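PDB 4QVR: DUF6844 domain-containing protein from Francisella tularensis subsp. tularensis, which is of unknown function, but has a predicted signal sequence and so is probably exported from the cytoplasm. Local coordinates for residues A[146-151]-A[404-409]. Sequence-based numbering, arbitrary orientation.
Sequences LIKAQA and DIEKTL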
ATOM      1  N   LEU A 146       4.056   0.027   2.956  1.00 29.80           N
ATOM      2  CA  LEU A 146       2.703  -0.288   2.399  1.00 30.59           C
ATOM      3  C   LEU A 146       2.096  -1.519   3.015  1.00 31.06           C
ATOM      4  O   LEU A 146       0.935  -1.519   3.427  1.00 30.28           O
ATOM      5  CB  LEU A 146       2.793  -0.531   0.917  1.00 33.74           C
ATOM      6  CG  LEU A 146       1.480  -0.881   0.200  1.00 38.05           C
ATOM      7  CD1 LEU A 146       0.478   0.262   0.309  1.00 38.90           C
ATOM      8  CD2 LEU A 146       1.794  -1.185  -1.257  1.00 38.90           C
ATOM      9  N   ILE A 147       2.883  -2.591   3.075  1.00 32.40           N
ATOM     10  CA  ILE A 147       2.403  -3.860   3.621  1.00 36.81           C
ATOM     11  C   ILE A 147       2.049  -3.732   5.080  1.00 34.08           C
ATOM     12  O   ILE A 147       1.109  -4.364   5.569  1.00 34.09           O
ATOM     13  CB  ILE A 147       3.450  -4.992   3.409  1.00 44.94           C
ATOM     14  CG1 ILE A 147       3.356  -5.515   1.970  1.00 50.68           C
ATOM     15  CG2 ILE A 147       3.207  -6.144   4.356  1.00 48.61           C
ATOM     16  CD1 ILE A 147       4.408  -6.559   1.628  1.00 58.69           C
ATOM     17  N   LYS A 148       2.805  -2.914   5.785  1.00 33.15           N
ATOM     18  CA  LYS A 148       2.543  -2.676   7.202  1.00 35.42           C
ATOM     19  C   LYS A 148       1.232  -1.908   7.356  1.00 35.05           C
ATOM     20  O   LYS A 148       0.408  -2.220   8.209  1.00 35.33           O
ATOM     21  CB  LYS A 148       3.699  -1.913   7.787  1.00 39.38           C
ATOM     22  CG  LYS A 148       3.681  -1.750   9.293  1.00 45.23           C
ATOM     23  CD  LYS A 148       5.043  -1.208   9.688  1.00 52.35           C
ATOM     24  CE  LYS A 148       5.242  -1.199  11.186  1.00 61.57           C
ATOM     25  NZ  LYS A 148       4.249  -0.336  11.854  1.00 66.13           N
ATOM     26  N   ALA A 149       1.020  -0.929   6.497  1.00 34.86           N
ATOM     27  CA  ALA A 149      -0.215  -0.163   6.543  1.00 37.66           C
ATOM     28  C   ALA A 149      -1.377  -1.078   6.225  1.00 37.42           C
ATOM     29  O   ALA A 149      -2.404  -1.016   6.887  1.00 36.00           O
ATOM     30  CB  ALA A 149      -0.168   1.012   5.564  1.00 34.82           C
ATOM     31  N   GLN A 150      -1.220  -1.936   5.220  1.00 35.07           N
ATOM     32  CA  GLN A 150      -2.312  -2.859   4.874  1.00 34.86           C
ATOM     33  C   GLN A 150      -2.645  -3.799   6.004  1.00 35.85           C
ATOM     34  O   GLN A 150      -3.825  -4.072   6.292  1.00 35.04           O
ATOM     35  CB  GLN A 150      -1.963  -3.690   3.661  1.00 35.57           C
ATOM     36  CG  GLN A 150      -1.984  -2.874   2.389  1.00 39.30           C
ATOM     37  CD  GLN A 150      -1.520  -3.641   1.155  1.00 41.44           C
ATOM     38  OE1 GLN A 150      -0.950  -4.719   1.234  1.00 44.24           O
ATOM     39  NE2 GLN A 150      -1.731  -3.042   0.010  1.00 47.01           N
ATOM     40  N   ALA A 151      -1.618  -4.259   6.681  1.00 34.47           N
ATOM     41  CA  ALA A 151      -1.801  -5.235   7.745  1.00 34.86           C
ATOM     42  C   ALA A 151      -2.462  -4.605   8.961  1.00 37.40           C
ATOM     43  O   ALA A 151      -3.297  -5.243   9.629  1.00 38.77           O
ATOM     44  CB  ALA A 151      -0.457  -5.876   8.096  1.00 34.88           C
ATOM     45  N   ASP A 404       1.583 -10.691  12.363  1.00 63.86           N
ATOM     46  CA  ASP A 404       1.248 -12.000  11.793  1.00 68.57           C
ATOM     47  C   ASP A 404       0.640 -11.844  10.382  1.00 67.07           C
ATOM     48  O   ASP A 404       0.971 -12.595   9.462  1.00 66.31           O
ATOM     49  CB  ASP A 404       0.263 -12.732  12.707  1.00 74.76           C
ATOM     50  CG  ASP A 404       0.860 -13.039  14.087  1.00 83.74           C
ATOM     51  OD1 ASP A 404       2.081 -13.322  14.177  1.00 87.77           O
ATOM     52  OD2 ASP A 404       0.102 -13.010  15.080  1.00 86.95           O
ATOM     53  N   ILE A 405      -0.223 -10.841  10.220  1.00 57.34           N
ATOM     54  CA  ILE A 405      -0.887 -10.597   8.947  1.00 56.08           C
ATOM     55  C   ILE A 405       0.105 -10.159   7.900  1.00 54.87           C
ATOM     56  O   ILE A 405       0.000 -10.524   6.736  1.00 55.59           O
ATOM     57  CB  ILE A 405      -1.950  -9.488   9.098  1.00 55.41           C
ATOM     58  CG1 ILE A 405      -3.046  -9.966  10.049  1.00 57.30           C
ATOM     59  CG2 ILE A 405      -2.522  -9.066   7.743  1.00 54.85           C
ATOM     60  CD1 ILE A 405      -4.017  -8.887  10.480  1.00 59.87           C
ATOM     61  N   GLU A 406       1.077  -9.387   8.349  1.00 55.40           N
ATOM     62  CA  GLU A 406       2.100  -8.790   7.514  1.00 59.19           C
ATOM     63  C   GLU A 406       2.985  -9.835   6.783  1.00 62.64           C
ATOM     64  O   GLU A 406       3.234  -9.726   5.564  1.00 64.24           O
ATOM     65  CB  GLU A 406       2.901  -7.840   8.422  1.00 62.59           C
ATOM     66  CG  GLU A 406       3.864  -6.865   7.784  1.00 63.72           C
ATOM     67  CD  GLU A 406       4.409  -5.847   8.795  1.00 68.31           C
ATOM     68  OE1 GLU A 406       5.369  -5.123   8.467  1.00 70.00           O
ATOM     69  OE2 GLU A 406       3.880  -5.750   9.924  1.00 72.93           O
ATOM     70  N   LYS A 407       3.437 -10.859   7.491  1.00 68.36           N
ATOM     71  CA  LYS A 407       4.272 -11.881   6.851  1.00 73.58           C
ATOM     72  C   LYS A 407       3.424 -12.709   5.880  1.00 71.84           C
ATOM     73  O   LYS A 407       3.837 -12.975   4.754  1.00 70.68           O
ATOM     74  CB  LYS A 407       4.950 -12.788   7.881  1.00 80.65           C
ATOM     75  CG  LYS A 407       6.067 -13.616   7.261  1.00 89.06           C
ATOM     76  CD  LYS A 407       6.851 -14.405   8.293  1.00 97.90           C
ATOM     77  CE  LYS A 407       8.011 -15.146   7.647  1.00104.32           C
ATOM     78  NZ  LYS A 407       8.751 -16.007   8.616  1.00110.87           N
ATOM     79  N   THR A 408       2.233 -13.097   6.318  1.00 67.04           N
ATOM     80  CA  THR A 408       1.319 -13.848   5.471  1.00 70.85           C
ATOM     81  C   THR A 408       1.010 -13.084   4.187  1.00 64.04           C
ATOM     82  O   THR A 408       0.938 -13.640   3.122  1.00 64.71           O
ATOM     83  CB  THR A 408      -0.010 -14.077   6.197  1.00 73.34           C
ATOM     84  OG1 THR A 408       0.252 -14.619   7.496  1.00 80.84           O
ATOM     85  CG2 THR A 408      -0.893 -15.025   5.426  1.00 75.86           C
ATOM     86  N   LEU A 409       0.849 -11.785   4.310  1.00 61.21           N
ATOM     87  CA  LEU A 409       0.533 -10.940   3.174  1.00 58.02           C
ATOM     88  C   LEU A 409       1.780 -10.784   2.295  1.00 58.77           C
ATOM     89  O   LEU A 409       1.712 -10.863   1.060  1.00 57.63           O
ATOM     90  CB  LEU A 409       0.030  -9.606   3.711  1.00 54.12           C
ATOM     91  CG  LEU A 409      -0.713  -8.620   2.850  1.00 54.15           C
ATOM     92  CD1 LEU A 409      -1.904  -9.249   2.139  1.00 54.92           C
ATOM     93  CD2 LEU A 409      -1.159  -7.511   3.787  1.00 49.09           C
TER
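Ala-151 and Glu-406 bring the two helices together: their CA atoms lie 5.3 Å apart, and the short axes pass 8.7 Å from each other at 125°, a steep crossing nearer perpendicular than antiparallel. The small side chain of Ala-151 is consistent with so close an approach. Its CB sits against the backbone of the other helix, 3.8 Å from Glu-406 N, and also meets the CG2 branch of Ile-405. The other branch of Ile-405 reaches past it, CD1 ending near the carbonyl oxygen of Ala-151, and the same side chain goes on to touch Ile-154 and Ser-155 further along helix 134-159.

Glu-406 lies across the next turn. With CG anti to its backbone N (chi1 -168°) and the chain extended beyond, Glu-406 CG comes within 3.6 Å of Ile-147 CG2, while the carboxylate end passes slantwise over the first methylenes of Lys-148, Glu-406 OE1 being 3.7 Å from Lys-148 CB. The opposite charges do not meet: Lys-148 NZ stays 5.8 Å from Glu-406 OE2 and forms its salt bridge with Glu-152 instead. On the other flank Leu-409 points CD2 at Gln-150, 3.8 Å from its OE1, the two side chains crossing at about a right angle; that buried amide oxygen is hydrogen-bonded to Tyr-413, one turn further along helix 402-415.

Helices 134-159 and 402-415, far apart in sequence, are thus joined here by van der Waals packing, with alkyl portions of polar side chains widening a small apolar centre. Lys-148 and Glu-406 probably add a modest long-range attraction, while the Gln-150 to Tyr-413 hydrogen bond adds a polar tie between the same two helices.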